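Side-chain contacts in universal stress protein (Pseudomonas aeruginosa UCBPP-PA14, PDB 7MQ5), which is of unknown biochemical function but, as a universal stress protein of the HUP clan, probably serves in the bacterial response to stress: residues Y211-S214 with D215-H219; I256-T259 with A260-V263. All blocks are in the same frame, centred on the assembly; numbering follows the deposited sequence.

Contact 1: Y211-S214 with D215-H219; sequences YGFS and DEQLH
Ser214 and Gln217 form a capping-box-like pair, its return bond weak, at the head of a single helical turn (215-217) that leads from helix 193-211, closed by a Schellman motif at Gly212, into edge strand 218-222. Ser214 N gives its hydrogen to Gln217 OE1 at 2.9 Å in an almost straight bond (172°), in the carbonyl plane and on a lone pair. In return, Gln217 N makes a weak 3.1 Å bond to Ser214 OG. The serine torsion (chi1 69°) sets OG between its own backbone N and carbonyl carbon, facing the turn. Ser214 O takes two hydrogens from one face of its plane, from Leu218 N at 3.2 Å and, from well above that plane, from Gln217 N. The amide carbon of Gln217 meets the edge of the Phe213 ring, CD to CD1 3.9 Å, the amide turned 74° from the ring. Further out, Gln217 NE2 bonds to Leu172 O of the neighbouring strand, which fixes the amide's rotation. Gln208 bonds to both Phe213 O and Asp215 OD1, tying the turn back to the helix it leaves. One water donates to Gly212 O and, at 2.8 Å, to Gln217 OE1.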
loop_
_atom_site.group_PDB
_atom_site.type_symbol
_atom_site.label_atom_id
_atom_site.label_comp_id
_atom_site.label_asym_id
_atom_site.label_seq_id
_atom_site.Cartn_x
_atom_site.Cartn_y
_atom_site.Cartn_z
ATOM N N TYR A 211 2.182 -16.327 13.791
ATOM C CA TYR A 211 1.875 -14.875 13.788
ATOM C C TYR A 211 1.002 -14.434 14.972
ATOM O O TYR A 211 0.654 -13.234 15.037
ATOM C CB TYR A 211 1.291 -14.510 12.423
ATOM C CG TYR A 211 2.304 -14.498 11.308
ATOM C CD1 TYR A 211 3.169 -13.427 11.175
ATOM C CD2 TYR A 211 2.417 -15.535 10.403
ATOM C CE1 TYR A 211 4.105 -13.374 10.162
ATOM C CE2 TYR A 211 3.350 -15.499 9.382
ATOM C CZ TYR A 211 4.204 -14.415 9.261
ATOM O OH TYR A 211 5.143 -14.343 8.264
ATOM N N GLY A 212 0.652 -15.345 15.872
ATOM C CA GLY A 212 -0.093 -14.949 17.085
ATOM C C GLY A 212 -1.431 -14.288 16.797
ATOM O O GLY A 212 -1.715 -13.219 17.392
ATOM N N PHE A 213 -2.231 -14.894 15.922
ATOM C CA PHE A 213 -3.577 -14.352 15.623
ATOM C C PHE A 213 -4.661 -15.134 16.355
ATOM O O PHE A 213 -4.580 -16.358 16.420
ATOM C CB PHE A 213 -3.837 -14.371 14.118
ATOM C CG PHE A 213 -2.999 -13.377 13.361
ATOM C CD1 PHE A 213 -3.072 -12.026 13.675
ATOM C CD2 PHE A 213 -2.184 -13.768 12.308
ATOM C CE1 PHE A 213 -2.320 -11.094 12.980
ATOM C CE2 PHE A 213 -1.446 -12.825 11.604
ATOM C CZ PHE A 213 -1.492 -11.499 11.962
ATOM N N SER A 214 -5.649 -14.405 16.874
ATOM C CA SER A 214 -6.837 -15.023 17.505
ATOM C C SER A 214 -7.741 -15.561 16.397
ATOM O O SER A 214 -7.597 -15.136 15.234
ATOM C CB SER A 214 -7.598 -14.025 18.328
ATOM O OG SER A 214 -8.211 -13.059 17.481
ATOM N N ASP A 215 -8.692 -16.414 16.753
ATOM C CA ASP A 215 -9.671 -16.896 15.749
ATOM C C ASP A 215 -10.464 -15.700 15.198
ATOM O O ASP A 215 -10.781 -15.699 14.004
ATOM C CB ASP A 215 -10.650 -17.901 16.365
ATOM C CG ASP A 215 -10.038 -19.209 16.841
ATOM O OD1 ASP A 215 -8.901 -19.520 16.441
ATOM O OD2 ASP A 215 -10.713 -19.911 17.604
ATOM N N GLU A 216 -10.727 -14.708 16.063
ATOM C CA GLU A 216 -11.558 -13.510 15.744
ATOM C C GLU A 216 -10.828 -12.558 14.780
ATOM O O GLU A 216 -11.518 -11.784 14.088
ATOM C CB GLU A 216 -11.957 -12.812 17.047
ATOM C CG GLU A 216 -12.945 -13.604 17.904
ATOM C CD GLU A 216 -12.446 -14.874 18.587
ATOM O OE1 GLU A 216 -11.254 -14.927 18.984
ATOM O OE2 GLU A 216 -13.266 -15.811 18.750
ATOM N N GLN A 217 -9.494 -12.599 14.747
ATOM C CA GLN A 217 -8.648 -11.781 13.838
ATOM C C GLN A 217 -8.441 -12.445 12.478
ATOM O O GLN A 217 -8.187 -11.716 11.520
ATOM C CB GLN A 217 -7.251 -11.593 14.426
ATOM C CG GLN A 217 -7.188 -10.593 15.558
ATOM C CD GLN A 217 -5.772 -10.527 16.064
ATOM O OE1 GLN A 217 -5.245 -11.499 16.610
ATOM N NE2 GLN A 217 -5.141 -9.379 15.860
ATOM N N LEU A 218 -8.465 -13.773 12.423
ATOM C CA LEU A 218 -8.121 -14.505 11.177
ATOM C C LEU A 218 -9.405 -14.962 10.477
ATOM O O LEU A 218 -10.138 -15.786 11.039
ATOM C CB LEU A 218 -7.213 -15.687 11.552
ATOM C CG LEU A 218 -6.607 -16.480 10.393
ATOM C CD1 LEU A 218 -5.851 -15.584 9.427
ATOM C CD2 LEU A 218 -5.688 -17.570 10.922
ATOM N N HIS A 219 -9.670 -14.398 9.304
ATOM C CA HIS A 219 -10.839 -14.734 8.453
ATOM C C HIS A 219 -10.366 -15.746 7.412
ATOM O O HIS A 219 -9.647 -15.342 6.494
ATOM C CB HIS A 219 -11.401 -13.461 7.794
ATOM C CG HIS A 219 -11.868 -12.427 8.763
ATOM N ND1 HIS A 219 -13.206 -12.168 8.972
ATOM C CD2 HIS A 219 -11.185 -11.583 9.567
ATOM C CE1 HIS A 219 -13.327 -11.210 9.873
ATOM N NE2 HIS A 219 -12.104 -10.849 10.263
HETATM O O HOH W 1 -3.886 -12.150 18.976
#

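Contact 2: I256-T259 with A260-V263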
loop_
_atom_site.group_PDB
_atom_site.type_symbol
_atom_site.label_atom_id
_atom_site.label_comp_id
_atom_site.label_asym_id
_atom_site.label_seq_id
_atom_site.Cartn_x
_atom_site.Cartn_y
_atom_site.Cartn_z
ATOM N N ILE A 256 1.054 -7.108 -11.812
ATOM C CA ILE A 256 0.136 -6.823 -10.669
ATOM C C ILE A 256 -0.687 -8.086 -10.359
ATOM O O ILE A 256 -0.762 -8.493 -9.176
ATOM C CB ILE A 256 -0.762 -5.609 -10.966
ATOM C CG1 ILE A 256 0.039 -4.313 -11.117
ATOM C CG2 ILE A 256 -1.842 -5.486 -9.906
ATOM C CD1 ILE A 256 0.664 -3.816 -9.865
ATOM N N GLY A 257 -1.241 -8.706 -11.397
ATOM C CA GLY A 257 -2.068 -9.913 -11.230
ATOM C C GLY A 257 -3.542 -9.580 -11.134
ATOM O O GLY A 257 -3.887 -8.496 -10.654
ATOM N N ASN A 258 -4.398 -10.544 -11.464
ATOM C CA ASN A 258 -5.856 -10.271 -11.477
ATOM C C ASN A 258 -6.393 -9.932 -10.086
ATOM O O ASN A 258 -7.240 -9.026 -9.985
ATOM C CB ASN A 258 -6.658 -11.451 -12.017
ATOM C CG ASN A 258 -8.137 -11.133 -12.111
ATOM O OD1 ASN A 258 -8.549 -10.334 -12.954
ATOM N ND2 ASN A 258 -8.940 -11.750 -11.255
ATOM N N THR A 259 -5.965 -10.646 -9.044
ATOM C CA THR A 259 -6.571 -10.366 -7.716
ATOM C C THR A 259 -6.301 -8.914 -7.331
ATOM O O THR A 259 -7.250 -8.199 -6.971
ATOM C CB THR A 259 -6.070 -11.327 -6.629
ATOM O OG1 THR A 259 -6.523 -12.635 -6.980
ATOM C CG2 THR A 259 -6.568 -10.972 -5.243
ATOM N N ALA A 260 -5.042 -8.498 -7.391
ATOM C CA ALA A 260 -4.723 -7.118 -6.975
ATOM C C ALA A 260 -5.395 -6.108 -7.911
ATOM O O ALA A 260 -5.830 -5.062 -7.413
ATOM C CB ALA A 260 -3.224 -6.926 -6.888
ATOM N N GLU A 261 -5.503 -6.411 -9.209
ATOM C CA GLU A 261 -6.168 -5.458 -10.139
ATOM C C GLU A 261 -7.613 -5.220 -9.691
ATOM O O GLU A 261 -8.034 -4.054 -9.525
ATOM C CB GLU A 261 -6.154 -6.000 -11.567
ATOM C CG GLU A 261 -4.798 -5.919 -12.240
ATOM C CD GLU A 261 -4.779 -6.461 -13.657
ATOM O OE1 GLU A 261 -5.777 -7.089 -14.066
ATOM O OE2 GLU A 261 -3.773 -6.248 -14.352
ATOM N N VAL A 262 -8.349 -6.301 -9.462
ATOM C CA VAL A 262 -9.779 -6.156 -9.075
ATOM C C VAL A 262 -9.886 -5.496 -7.697
ATOM O O VAL A 262 -10.684 -4.564 -7.540
ATOM C CB VAL A 262 -10.495 -7.517 -9.110
ATOM C CG1 VAL A 262 -11.914 -7.408 -8.575
ATOM C CG2 VAL A 262 -10.490 -8.116 -10.511
ATOM N N VAL A 263 -9.114 -5.962 -6.720
ATOM C CA VAL A 263 -9.215 -5.407 -5.342
ATOM C C VAL A 263 -8.893 -3.899 -5.344
ATOM O O VAL A 263 -9.612 -3.118 -4.698
ATOM C CB VAL A 263 -8.304 -6.228 -4.407
ATOM C CG1 VAL A 263 -8.128 -5.595 -3.043
ATOM C CG2 VAL A 263 -8.801 -7.661 -4.301
HETATM O O HOH W 2 -2.678 -10.094 -7.879
HETATM O O HOH W 3 -1.415 -7.605 -14.128
#
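With chi1 at -64°, Ile256 swings CG1 away from the turn and leaves CG2 anti to its backbone N, where it meets Ala260 CB at 3.6 Å. Glu261 completes this apolar patch: its chain, extended beyond CG, runs back past the carbonyl of Gly257, its CG 3.2 Å from Gly257 O and also against Ile256 CG2. The first N-H groups of a helix lack the carbonyls of a preceding turn, and here water serves some. Gly257, whose backbone angles would press a CB against the carbonyl O of Ile256, holds the N-cap position but has no side chain to offer as a cap. It probably corresponds to the last glycine of the nucleotide-binding loop of ATP-binding relatives, with Asn258 where they have Ser or Thr. One water instead accepts from Ala260 N and donates to Ile256 O. A second accepts from Gly257 N and donates to Glu261 OE2 at 2.7 Å, so the carboxylate reaches the backbone of the cap residue indirectly; its negative charge beside the helix start would probably be favourable to the dipole. The regular ladder then begins, with Glu261 N to Gly257 O, Val262 N to Asn258 O and Val263 N to Thr259 O, the last at 2.9 Å. Asn258, its CG turned toward the next helical turn by chi1 -176°, brings OD1 to 3.8 Å from Val262 CG2. Thr259 and Val263 lie side by side and point the same way, their CG2 methyls 4.1 Å apart. Both of these rest on Ile229 of helix 225-236, and Thr259 also touches Ala225, while Val262 meets Asp226. The short helix is the crossover of a beta-alpha-beta unit, linking strand 240-244 to strand 270-274, and Ile256 ties its approach to Val246 by a backbone hydrogen bond.

Both contacts show how a chain enters or leaves a helix, by different chemistry. Contact 1 follows a helix and opens onto an outermost strand of the sheet, its centre about 21 Å from the centre of the chain; the Gln217 amide and the Ser214 carbonyl close its turn directly, with a weaker bond to the serine hydroxyl. Contact 2 begins a helix, its centre about 13 Å from that of the chain, where water replaces a capping side chain and methyl groups do most side-chain packing. Each mixes buried and exposed residues. Their nearest atoms are about 13 Å apart, but helix 225-236 borders both, meeting His219 in contact 1 and Thr259, Val262 and Val263 in contact 2.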